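Local coordinates for protein alpha-pyrone synthesis polyketide synthase-like Pks18 (Mycobacterium tuberculosis, PDB 1TED) that probably extends medium- and long-chain acyl-CoA starters with malonyl-CoA to make tri- and tetraketide alpha-pyrones, as a homodimeric type III polyketide synthase, at residues V72-M83 with V218-D226; N208-D217 with H270-S278. One frame throughout, in Å; residues are numbered along the deposited sequence.

Contact 1 of 2, residues V72-M83 with V218-D226; sequences VYQKSRITTRRM and VVIHSLFGD. With MYR (myristic acid), chain E.
Arg81 grips the carbonyl oxygen of His221 end-on, with NH1 and NH2 each 3.0 Å from His221 O. The NH2 bond lies in the carbonyl plane on a lone pair, while NH1 comes from above that plane. NH1 also donates to Phe224 O at 2.8 Å. Both oxygens lie near the guanidinium plane, and Ser222 O sits over one face. Gln49 OE1 takes a further bond from NH2, so these bonds probably fix its rotation. The extended chain from CG to NE carries it to the backbone of His221 through Phe224. Farther along, Asp226 N donates to Arg82 O at 2.9 Å. The carboxylate of Asp226 bonds Ser206 and Ala84 N.

Ser222 CB lies over the Tyr73 ring, 3.6 Å from its centroid, as a CH-pi contact. Beyond it, Val72 CG1 presses on Val218 CG1 at 3.3 Å, which is tight. Ile78 CD1 meets Leu223 CD2 at 3.6 Å, the two chains crossing at about a right angle.

Myristic acid C7 lies over the His221 ring. His221 is the probable substrate-binding histidine, so Arg81 probably holds the backbone beside the active site of this chalcone synthase-like, thiolase-fold enzyme.

Contact 2 of 2, residues N208-D217 with H270-S278; sequences NAVFADDIND and HNGITCELS. With MYR (myristic acid), chain E.
Val210 presents both methyls to the side-chain amide of Asn271, and the two side chains cross at about a right angle. Val210 CG1 is 3.2 Å from Asn271 ND2. Val210 CG2 reaches the backbone as well, 3.3 Å from Asn271 O. The amide carbon of Asn271 in turn lies over one face of the His270 ring, toward its rim. The Phe211 ring meets the bound myristic acid obliquely, with CE1 3.1 Å from ligand O2, and also meets the ring of His221.

Two other amides lie against strand 272-277. Asn208 crosses Ile273 obliquely. Asn216, with CG anti to its backbone N (chi1 173°), extends from the helix to the backbone of Cys275 through Leu277. Gly272 has backbone angles that by themselves call for glycine.

Water joins the segments at two points. One molecule donates to Asn208 O and to Ile273 O, 2.6 Å from the latter. A second donates to Asp217 OD1 and is 2.8 Å from Thr274 OG1. The other carboxylate oxygen, Asp217 OD2, takes the N-H of Ala212 at 2.6 Å from above the carboxylate plane. Asp214 is the N-cap of helix 215-223, its OD2 accepting from Asp217 N.

The lipid tail runs past this seam, with Cys275 CB 3.8 Å from ligand C13. Strand 272-277 pairs with antiparallel strand 264-269. Met106 of helix 102-125 packs on Asn208 and Ile273, while Arg103 of the second subunit packs on Thr274.

The two contacts lie with their centres about 13 Å apart, on the same side of the chain's centre, and share helix 215-223. Contact 2 uses the start of that helix and the loop before it; contact 1 joins its later part and the residues up to Asp226 to helix 68-74 and strand 80-82. Their segments alternate along the chain: 72-83, 208-217, 218-226, then 270-278. The His221 ring packs on the backbone of Val210 and Phe211, and Ile220 on Leu277, so they touch directly. Contact 1 stays within the N-terminal family region, while contact 2 joins it to the C-terminal one. Both touch the myristic acid, so together they probably line part of the substrate tunnel near the probable nucleophile Cys175.

Contact 1 of 2, residues V72-M83 with V218-D226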
loop_
_atom_site.group_PDB
_atom_site.type_symbol
_atom_site.label_atom_id
_atom_site.label_comp_id
_atom_site.label_asym_id
_atom_site.label_seq_id
_atom_site.Cartn_x
_atom_site.Cartn_y
_atom_site.Cartn_z
ATOM N N VAL A 72 6.626 -24.789 -22.646
ATOM C CA VAL A 72 6.256 -23.656 -21.813
ATOM C C VAL A 72 7.116 -22.431 -22.115
ATOM O O VAL A 72 7.348 -21.599 -21.244
ATOM C CB VAL A 72 6.386 -24.026 -20.307
ATOM C CG1 VAL A 72 7.830 -24.341 -19.974
ATOM C CG2 VAL A 72 5.864 -22.896 -19.430
ATOM N N TYR A 73 7.597 -22.322 -23.345
ATOM C CA TYR A 73 8.421 -21.181 -23.739
ATOM C C TYR A 73 8.065 -20.755 -25.151
ATOM O O TYR A 73 8.030 -19.561 -25.451
ATOM C CB TYR A 73 9.919 -21.519 -23.645
ATOM C CG TYR A 73 10.576 -21.011 -22.373
ATOM C CD1 TYR A 73 10.949 -19.674 -22.242
ATOM C CD2 TYR A 73 10.765 -21.856 -21.278
ATOM C CE1 TYR A 73 11.486 -19.192 -21.048
ATOM C CE2 TYR A 73 11.299 -21.385 -20.083
ATOM C CZ TYR A 73 11.653 -20.055 -19.974
ATOM O OH TYR A 73 12.142 -19.586 -18.776
ATOM N N GLN A 74 7.798 -21.726 -26.019
ATOM C CA GLN A 74 7.421 -21.389 -27.377
ATOM C C GLN A 74 5.960 -20.957 -27.370
ATOM O O GLN A 74 5.474 -20.360 -28.330
ATOM C CB GLN A 74 7.634 -22.574 -28.328
ATOM C CG GLN A 74 7.015 -23.885 -27.883
ATOM C CD GLN A 74 7.262 -25.006 -28.881
ATOM O OE1 GLN A 74 8.403 -25.255 -29.288
ATOM N NE2 GLN A 74 6.193 -25.692 -29.279
ATOM N N LYS A 75 5.268 -21.246 -26.272
ATOM C CA LYS A 75 3.864 -20.869 -26.147
ATOM C C LYS A 75 3.688 -19.568 -25.351
ATOM O O LYS A 75 2.568 -19.158 -25.063
ATOM C CB LYS A 75 3.071 -22.008 -25.490
ATOM N N SER A 76 4.793 -18.913 -25.011
ATOM C CA SER A 76 4.734 -17.671 -24.239
ATOM C C SER A 76 4.368 -16.445 -25.071
ATOM O O SER A 76 3.777 -15.502 -24.564
ATOM C CB SER A 76 6.078 -17.415 -23.566
ATOM O OG SER A 76 7.060 -17.060 -24.526
ATOM N N ARG A 77 4.728 -16.471 -26.349
ATOM C CA ARG A 77 4.481 -15.365 -27.268
ATOM C C ARG A 77 5.322 -14.155 -26.864
ATOM O O ARG A 77 4.934 -13.006 -27.068
ATOM C CB ARG A 77 2.993 -15.001 -27.309
ATOM C CG ARG A 77 2.082 -16.175 -27.639
ATOM C CD ARG A 77 0.954 -15.778 -28.592
ATOM N NE ARG A 77 1.283 -16.080 -29.986
ATOM C CZ ARG A 77 1.161 -17.284 -30.544
ATOM N NH1 ARG A 77 0.707 -18.307 -29.833
ATOM N NH2 ARG A 77 1.507 -17.471 -31.810
ATOM N N ILE A 78 6.491 -14.442 -26.295
ATOM C CA ILE A 78 7.437 -13.426 -25.852
ATOM C C ILE A 78 8.747 -13.576 -26.627
ATOM O O ILE A 78 9.271 -14.682 -26.760
ATOM C CB ILE A 78 7.745 -13.583 -24.348
ATOM C CG1 ILE A 78 6.510 -13.231 -23.522
ATOM C CG2 ILE A 78 8.939 -12.721 -23.965
ATOM C CD1 ILE A 78 6.678 -13.499 -22.041
ATOM N N THR A 79 9.275 -12.461 -27.126
ATOM C CA THR A 79 10.530 -12.466 -27.874
ATOM C C THR A 79 11.678 -12.018 -26.972
ATOM O O THR A 79 12.753 -12.608 -26.995
ATOM C CB THR A 79 10.441 -11.532 -29.089
ATOM O OG1 THR A 79 9.452 -12.033 -29.990
ATOM C CG2 THR A 79 11.768 -11.449 -29.805
ATOM N N THR A 80 11.437 -10.973 -26.183
ATOM C CA THR A 80 12.434 -10.442 -25.246
ATOM C C THR A 80 11.787 -9.860 -23.986
ATOM O O THR A 80 10.583 -9.643 -23.931
ATOM C CB THR A 80 13.284 -9.288 -25.859
ATOM O OG1 THR A 80 12.414 -8.272 -26.385
ATOM C CG2 THR A 80 14.211 -9.796 -26.936
ATOM N N ARG A 81 12.618 -9.622 -22.981
ATOM C CA ARG A 81 12.214 -8.997 -21.723
ATOM C C ARG A 81 13.484 -8.497 -21.019
ATOM O O ARG A 81 14.586 -9.014 -21.244
ATOM C CB ARG A 81 11.397 -9.957 -20.837
ATOM C CG ARG A 81 11.882 -11.368 -20.795
ATOM C CD ARG A 81 10.927 -12.286 -20.023
ATOM N NE ARG A 81 11.369 -13.671 -20.153
ATOM C CZ ARG A 81 11.285 -14.587 -19.199
ATOM N NH1 ARG A 81 10.766 -14.282 -18.016
ATOM N NH2 ARG A 81 11.737 -15.811 -19.429
ATOM N N ARG A 82 13.329 -7.468 -20.195
ATOM C CA ARG A 82 14.463 -6.857 -19.507
ATOM C C ARG A 82 14.628 -7.317 -18.075
ATOM O O ARG A 82 13.649 -7.581 -17.383
ATOM C CB ARG A 82 14.321 -5.336 -19.531
ATOM C CG ARG A 82 13.997 -4.771 -20.904
ATOM C CD ARG A 82 14.973 -5.255 -21.967
ATOM N NE ARG A 82 14.911 -4.417 -23.161
ATOM C CZ ARG A 82 15.645 -3.324 -23.349
ATOM N NH1 ARG A 82 16.514 -2.929 -22.430
ATOM N NH2 ARG A 82 15.493 -2.612 -24.454
ATOM N N MET A 83 15.876 -7.403 -17.628
ATOM C CA MET A 83 16.145 -7.844 -16.273
ATOM C C MET A 83 17.301 -7.097 -15.613
ATOM O O MET A 83 18.380 -6.952 -16.194
ATOM C CB MET A 83 16.411 -9.343 -16.278
ATOM C CG MET A 83 15.240 -10.147 -16.825
ATOM S SD MET A 83 15.508 -11.911 -16.762
ATOM C CE MET A 83 14.156 -12.505 -17.825
ATOM N N VAL A 218 7.642 -22.658 -13.437
ATOM C CA VAL A 218 8.275 -22.644 -14.753
ATOM C C VAL A 218 7.587 -21.634 -15.657
ATOM O O VAL A 218 8.242 -20.938 -16.439
ATOM C CB VAL A 218 8.202 -24.031 -15.437
ATOM C CG1 VAL A 218 8.723 -23.934 -16.864
ATOM C CG2 VAL A 218 9.010 -25.057 -14.637
ATOM N N VAL A 219 6.260 -21.564 -15.545
ATOM C CA VAL A 219 5.458 -20.643 -16.340
ATOM C C VAL A 219 5.737 -19.185 -15.969
ATOM O O VAL A 219 5.918 -18.337 -16.841
ATOM C CB VAL A 219 3.943 -20.939 -16.169
ATOM C CG1 VAL A 219 3.112 -19.804 -16.772
ATOM C CG2 VAL A 219 3.599 -22.260 -16.845
ATOM N N ILE A 220 5.757 -18.904 -14.673
ATOM C CA ILE A 220 6.024 -17.557 -14.184
ATOM C C ILE A 220 7.418 -17.102 -14.628
ATOM O O ILE A 220 7.606 -15.972 -15.075
ATOM C CB ILE A 220 5.915 -17.521 -12.631
ATOM C CG1 ILE A 220 4.669 -16.753 -12.219
ATOM C CG2 ILE A 220 7.144 -16.917 -12.013
ATOM C CD1 ILE A 220 3.388 -17.439 -12.594
ATOM N N HIS A 221 8.389 -18.000 -14.518
ATOM C CA HIS A 221 9.751 -17.675 -14.894
ATOM C C HIS A 221 9.937 -17.524 -16.394
ATOM O O HIS A 221 10.966 -17.030 -16.851
ATOM C CB HIS A 221 10.710 -18.725 -14.341
ATOM C CG HIS A 221 10.940 -18.608 -12.866
ATOM N ND1 HIS A 221 12.196 -18.435 -12.320
ATOM C CD2 HIS A 221 10.081 -18.648 -11.822
ATOM C CE1 HIS A 221 12.096 -18.375 -11.005
ATOM N NE2 HIS A 221 10.825 -18.501 -10.676
ATOM N N SER A 222 8.941 -17.940 -17.167
ATOM C CA SER A 222 9.042 -17.810 -18.613
ATOM C C SER A 222 8.279 -16.564 -19.048
ATOM O O SER A 222 8.449 -16.085 -20.173
ATOM C CB SER A 222 8.454 -19.043 -19.320
ATOM O OG SER A 222 7.035 -18.985 -19.389
ATOM N N LEU A 223 7.455 -16.026 -18.151
ATOM C CA LEU A 223 6.646 -14.854 -18.482
ATOM C C LEU A 223 7.007 -13.512 -17.842
ATOM O O LEU A 223 6.933 -12.474 -18.494
ATOM C CB LEU A 223 5.171 -15.138 -18.170
ATOM C CG LEU A 223 4.427 -16.200 -18.981
ATOM C CD1 LEU A 223 2.985 -16.262 -18.508
ATOM C CD2 LEU A 223 4.482 -15.858 -20.465
ATOM N N PHE A 224 7.394 -13.534 -16.573
ATOM C CA PHE A 224 7.689 -12.304 -15.852
ATOM C C PHE A 224 8.995 -11.572 -16.194
ATOM O O PHE A 224 10.049 -12.175 -16.354
ATOM C CB PHE A 224 7.595 -12.588 -14.351
ATOM C CG PHE A 224 6.216 -13.002 -13.898
ATOM C CD1 PHE A 224 5.222 -13.326 -14.823
ATOM C CD2 PHE A 224 5.901 -13.059 -12.545
ATOM C CE1 PHE A 224 3.936 -13.698 -14.405
ATOM C CE2 PHE A 224 4.608 -13.430 -12.114
ATOM C CZ PHE A 224 3.630 -13.748 -13.046
ATOM N N GLY A 225 8.887 -10.249 -16.309
ATOM C CA GLY A 225 10.027 -9.412 -16.635
ATOM C C GLY A 225 10.139 -8.211 -15.710
ATOM O O GLY A 225 9.359 -8.073 -14.767
ATOM N N ASP A 226 11.101 -7.334 -15.990
ATOM C CA ASP A 226 11.354 -6.147 -15.166
ATOM C C ASP A 226 10.992 -4.837 -15.868
ATOM O O ASP A 226 11.201 -4.686 -17.069
ATOM C CB ASP A 226 12.842 -6.101 -14.760
ATOM C CG ASP A 226 13.237 -7.224 -13.806
ATOM O OD1 ASP A 226 12.461 -8.192 -13.639
ATOM O OD2 ASP A 226 14.341 -7.137 -13.224
HETATM C C1 MYR E . 14.349 -16.106 -16.106
HETATM O O1 MYR E . 14.905 -15.686 -17.118
HETATM O O2 MYR E . 13.935 -17.266 -16.083
HETATM C C2 MYR E . 14.175 -15.200 -14.885
HETATM C C3 MYR E . 12.699 -14.866 -14.658
HETATM C C4 MYR E . 12.524 -13.934 -13.456
HETATM C C5 MYR E . 11.047 -13.632 -13.192
HETATM C C6 MYR E . 10.260 -14.876 -12.770
HETATM C C7 MYR E . 10.654 -15.387 -11.381
HETATM C C8 MYR E . 10.245 -14.419 -10.268
HETATM C C9 MYR E . 8.726 -14.258 -10.189
HETATM C C10 MYR E . 8.348 -13.182 -9.170
HETATM C C11 MYR E . 6.832 -12.974 -9.134
HETATM C C12 MYR E . 6.452 -11.861 -8.156
HETATM C C13 MYR E . 4.943 -11.613 -8.189
HETATM C C14 MYR E . 4.550 -10.476 -7.245
#

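Contact 2 of 2, residues N208-D217 with H270-S278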
loop_
_atom_site.group_PDB
_atom_site.type_symbol
_atom_site.label_atom_id
_atom_site.label_comp_id
_atom_site.label_asym_id
_atom_site.label_seq_id
_atom_site.Cartn_x
_atom_site.Cartn_y
_atom_site.Cartn_z
ATOM N N ASN A 208 13.595 -12.051 -7.916
ATOM C CA ASN A 208 13.006 -13.147 -7.153
ATOM C C ASN A 208 13.134 -14.506 -7.838
ATOM O O ASN A 208 12.478 -15.467 -7.441
ATOM C CB ASN A 208 11.524 -12.865 -6.857
ATOM C CG ASN A 208 11.320 -11.655 -5.944
ATOM O OD1 ASN A 208 11.179 -10.523 -6.411
ATOM N ND2 ASN A 208 11.313 -11.895 -4.638
ATOM N N ALA A 209 13.980 -14.587 -8.861
ATOM C CA ALA A 209 14.186 -15.845 -9.589
ATOM C C ALA A 209 14.582 -16.995 -8.655
ATOM O O ALA A 209 15.447 -16.839 -7.788
ATOM C CB ALA A 209 15.253 -15.654 -10.651
ATOM N N VAL A 210 13.958 -18.155 -8.842
ATOM C CA VAL A 210 14.249 -19.315 -8.005
ATOM C C VAL A 210 14.376 -20.608 -8.817
ATOM O O VAL A 210 15.168 -21.490 -8.477
ATOM C CB VAL A 210 13.156 -19.486 -6.919
ATOM C CG1 VAL A 210 13.345 -20.788 -6.191
ATOM C CG2 VAL A 210 13.239 -18.339 -5.921
ATOM N N PHE A 211 13.589 -20.708 -9.886
ATOM C CA PHE A 211 13.585 -21.868 -10.775
ATOM C C PHE A 211 13.195 -23.161 -10.065
ATOM O O PHE A 211 13.994 -24.084 -9.941
ATOM C CB PHE A 211 14.958 -22.017 -11.446
ATOM C CG PHE A 211 15.328 -20.854 -12.340
ATOM C CD1 PHE A 211 14.784 -20.735 -13.615
ATOM C CD2 PHE A 211 16.202 -19.865 -11.894
ATOM C CE1 PHE A 211 15.102 -19.650 -14.432
ATOM C CE2 PHE A 211 16.524 -18.775 -12.708
ATOM C CZ PHE A 211 15.972 -18.671 -13.979
ATOM N N ALA A 212 11.950 -23.218 -9.599
ATOM C CA ALA A 212 11.424 -24.401 -8.916
ATOM C C ALA A 212 10.888 -25.410 -9.951
ATOM O O ALA A 212 10.776 -25.090 -11.135
ATOM C CB ALA A 212 10.320 -23.989 -7.943
ATOM N N ASP A 213 10.545 -26.611 -9.493
ATOM C CA ASP A 213 10.062 -27.690 -10.361
ATOM C C ASP A 213 8.662 -27.619 -10.966
ATOM O O ASP A 213 8.465 -28.072 -12.091
ATOM C CB ASP A 213 10.159 -29.042 -9.640
ATOM C CG ASP A 213 11.580 -29.429 -9.287
ATOM O OD1 ASP A 213 12.513 -29.051 -10.038
ATOM O OD2 ASP A 213 11.758 -30.130 -8.261
ATOM N N ASP A 214 7.691 -27.090 -10.228
ATOM C CA ASP A 214 6.308 -27.029 -10.709
ATOM C C ASP A 214 6.043 -26.173 -11.963
ATOM O O ASP A 214 6.792 -25.234 -12.249
ATOM C CB ASP A 214 5.385 -26.580 -9.565
ATOM C CG ASP A 214 5.778 -25.234 -8.987
ATOM O OD1 ASP A 214 6.763 -25.169 -8.213
ATOM O OD2 ASP A 214 5.103 -24.238 -9.315
ATOM N N ILE A 215 4.975 -26.502 -12.703
ATOM C CA ILE A 215 4.617 -25.768 -13.920
ATOM C C ILE A 215 4.413 -24.297 -13.645
ATOM O O ILE A 215 4.916 -23.453 -14.379
ATOM C CB ILE A 215 3.270 -26.227 -14.589
ATOM C CG1 ILE A 215 2.615 -27.325 -13.769
ATOM C CG2 ILE A 215 3.489 -26.588 -16.061
ATOM C CD1 ILE A 215 1.882 -26.805 -12.577
ATOM N N ASN A 216 3.631 -23.991 -12.615
ATOM C CA ASN A 216 3.352 -22.600 -12.281
ATOM C C ASN A 216 4.637 -21.788 -12.156
ATOM O O ASN A 216 4.723 -20.666 -12.660
ATOM C CB ASN A 216 2.545 -22.499 -10.988
ATOM C CG ASN A 216 2.383 -21.060 -10.517
ATOM O OD1 ASN A 216 3.181 -20.565 -9.728
ATOM N ND2 ASN A 216 1.360 -20.380 -11.018
ATOM N N ASP A 217 5.635 -22.370 -11.499
ATOM C CA ASP A 217 6.912 -21.697 -11.325
ATOM C C ASP A 217 7.609 -21.569 -12.674
ATOM O O ASP A 217 8.104 -20.498 -13.019
ATOM C CB ASP A 217 7.804 -22.469 -10.358
ATOM C CG ASP A 217 8.790 -21.565 -9.638
ATOM O OD1 ASP A 217 8.362 -20.850 -8.701
ATOM O OD2 ASP A 217 9.986 -21.559 -10.013
ATOM N N HIS A 270 10.753 -17.955 1.648
ATOM C CA HIS A 270 12.081 -17.768 2.224
ATOM C C HIS A 270 13.128 -17.419 1.180
ATOM O O HIS A 270 14.141 -16.800 1.501
ATOM C CB HIS A 270 12.525 -19.030 2.966
ATOM C CG HIS A 270 12.778 -20.204 2.072
ATOM N ND1 HIS A 270 11.782 -21.075 1.683
ATOM C CD2 HIS A 270 13.916 -20.646 1.484
ATOM C CE1 HIS A 270 12.296 -22.004 0.896
ATOM N NE2 HIS A 270 13.589 -21.766 0.759
ATOM N N ASN A 271 12.885 -17.826 -0.061
ATOM C CA ASN A 271 13.819 -17.549 -1.141
ATOM C C ASN A 271 13.287 -16.559 -2.165
ATOM O O ASN A 271 13.811 -16.454 -3.270
ATOM C CB ASN A 271 14.228 -18.849 -1.841
ATOM C CG ASN A 271 13.032 -19.672 -2.323
ATOM O OD1 ASN A 271 11.865 -19.345 -2.053
ATOM N ND2 ASN A 271 13.328 -20.760 -3.041
ATOM N N GLY A 272 12.248 -15.823 -1.796
ATOM C CA GLY A 272 11.702 -14.843 -2.709
ATOM C C GLY A 272 10.189 -14.762 -2.775
ATOM O O GLY A 272 9.468 -15.638 -2.289
ATOM N N ILE A 273 9.714 -13.676 -3.374
ATOM C CA ILE A 273 8.293 -13.466 -3.546
ATOM C C ILE A 273 7.873 -14.327 -4.730
ATOM O O ILE A 273 8.663 -14.565 -5.643
ATOM C CB ILE A 273 7.982 -11.991 -3.849
ATOM C CG1 ILE A 273 8.322 -11.129 -2.624
ATOM C CG2 ILE A 273 6.519 -11.840 -4.235
ATOM C CD1 ILE A 273 8.310 -9.651 -2.900
ATOM N N THR A 274 6.635 -14.802 -4.704
ATOM C CA THR A 274 6.139 -15.645 -5.767
ATOM C C THR A 274 4.684 -15.324 -6.089
ATOM O O THR A 274 4.000 -14.648 -5.322
ATOM C CB THR A 274 6.252 -17.122 -5.367
ATOM O OG1 THR A 274 6.022 -17.944 -6.516
ATOM C CG2 THR A 274 5.229 -17.458 -4.287
ATOM N N CYS A 275 4.226 -15.810 -7.239
ATOM C CA CYS A 275 2.851 -15.621 -7.681
ATOM C C CYS A 275 2.334 -16.976 -8.156
ATOM O O CYS A 275 2.946 -17.614 -9.011
ATOM C CB CYS A 275 2.790 -14.616 -8.829
ATOM S SG CYS A 275 1.184 -14.530 -9.683
ATOM N N GLU A 276 1.222 -17.425 -7.587
ATOM C CA GLU A 276 0.636 -18.706 -7.976
ATOM C C GLU A 276 -0.664 -18.446 -8.734
ATOM O O GLU A 276 -1.611 -17.875 -8.184
ATOM C CB GLU A 276 0.368 -19.575 -6.738
ATOM C CG GLU A 276 1.633 -19.920 -5.954
ATOM C CD GLU A 276 1.338 -20.350 -4.529
ATOM O OE1 GLU A 276 0.208 -20.091 -4.055
ATOM O OE2 GLU A 276 2.236 -20.931 -3.877
ATOM N N LEU A 277 -0.683 -18.859 -10.003
ATOM C CA LEU A 277 -1.836 -18.684 -10.882
ATOM C C LEU A 277 -2.628 -19.980 -11.037
ATOM O O LEU A 277 -2.054 -21.069 -11.146
ATOM C CB LEU A 277 -1.367 -18.199 -12.251
ATOM C CG LEU A 277 -0.547 -16.907 -12.221
ATOM C CD1 LEU A 277 0.032 -16.628 -13.591
ATOM C CD2 LEU A 277 -1.428 -15.758 -11.755
ATOM N N SER A 278 -3.948 -19.852 -11.044
ATOM C CA SER A 278 -4.839 -20.994 -11.178
ATOM C C SER A 278 -5.084 -21.372 -12.640
ATOM O O SER A 278 -5.025 -20.520 -13.535
ATOM C CB SER A 278 -6.174 -20.679 -10.505
ATOM O OG SER A 278 -7.196 -21.544 -10.969
HETATM C C1 MYR E . 14.349 -16.106 -16.106
HETATM O O1 MYR E . 14.905 -15.686 -17.118
HETATM O O2 MYR E . 13.935 -17.266 -16.083
HETATM C C2 MYR E . 14.175 -15.200 -14.885
HETATM C C3 MYR E . 12.699 -14.866 -14.658
HETATM C C4 MYR E . 12.524 -13.934 -13.456
HETATM C C5 MYR E . 11.047 -13.632 -13.192
HETATM C C6 MYR E . 10.260 -14.876 -12.770
HETATM C C7 MYR E . 10.654 -15.387 -11.381
HETATM C C8 MYR E . 10.245 -14.419 -10.268
HETATM C C9 MYR E . 8.726 -14.258 -10.189
HETATM C C10 MYR E . 8.348 -13.182 -9.170
HETATM C C11 MYR E . 6.832 -12.974 -9.134
HETATM C C12 MYR E . 6.452 -11.861 -8.156
HETATM C C13 MYR E . 4.943 -11.613 -8.189
HETATM C C14 MYR E . 4.550 -10.476 -7.245
HETATM O O HOH W 1 10.192 -16.601 -6.005
HETATM O O HOH W 2 8.450 -17.717 -7.795
#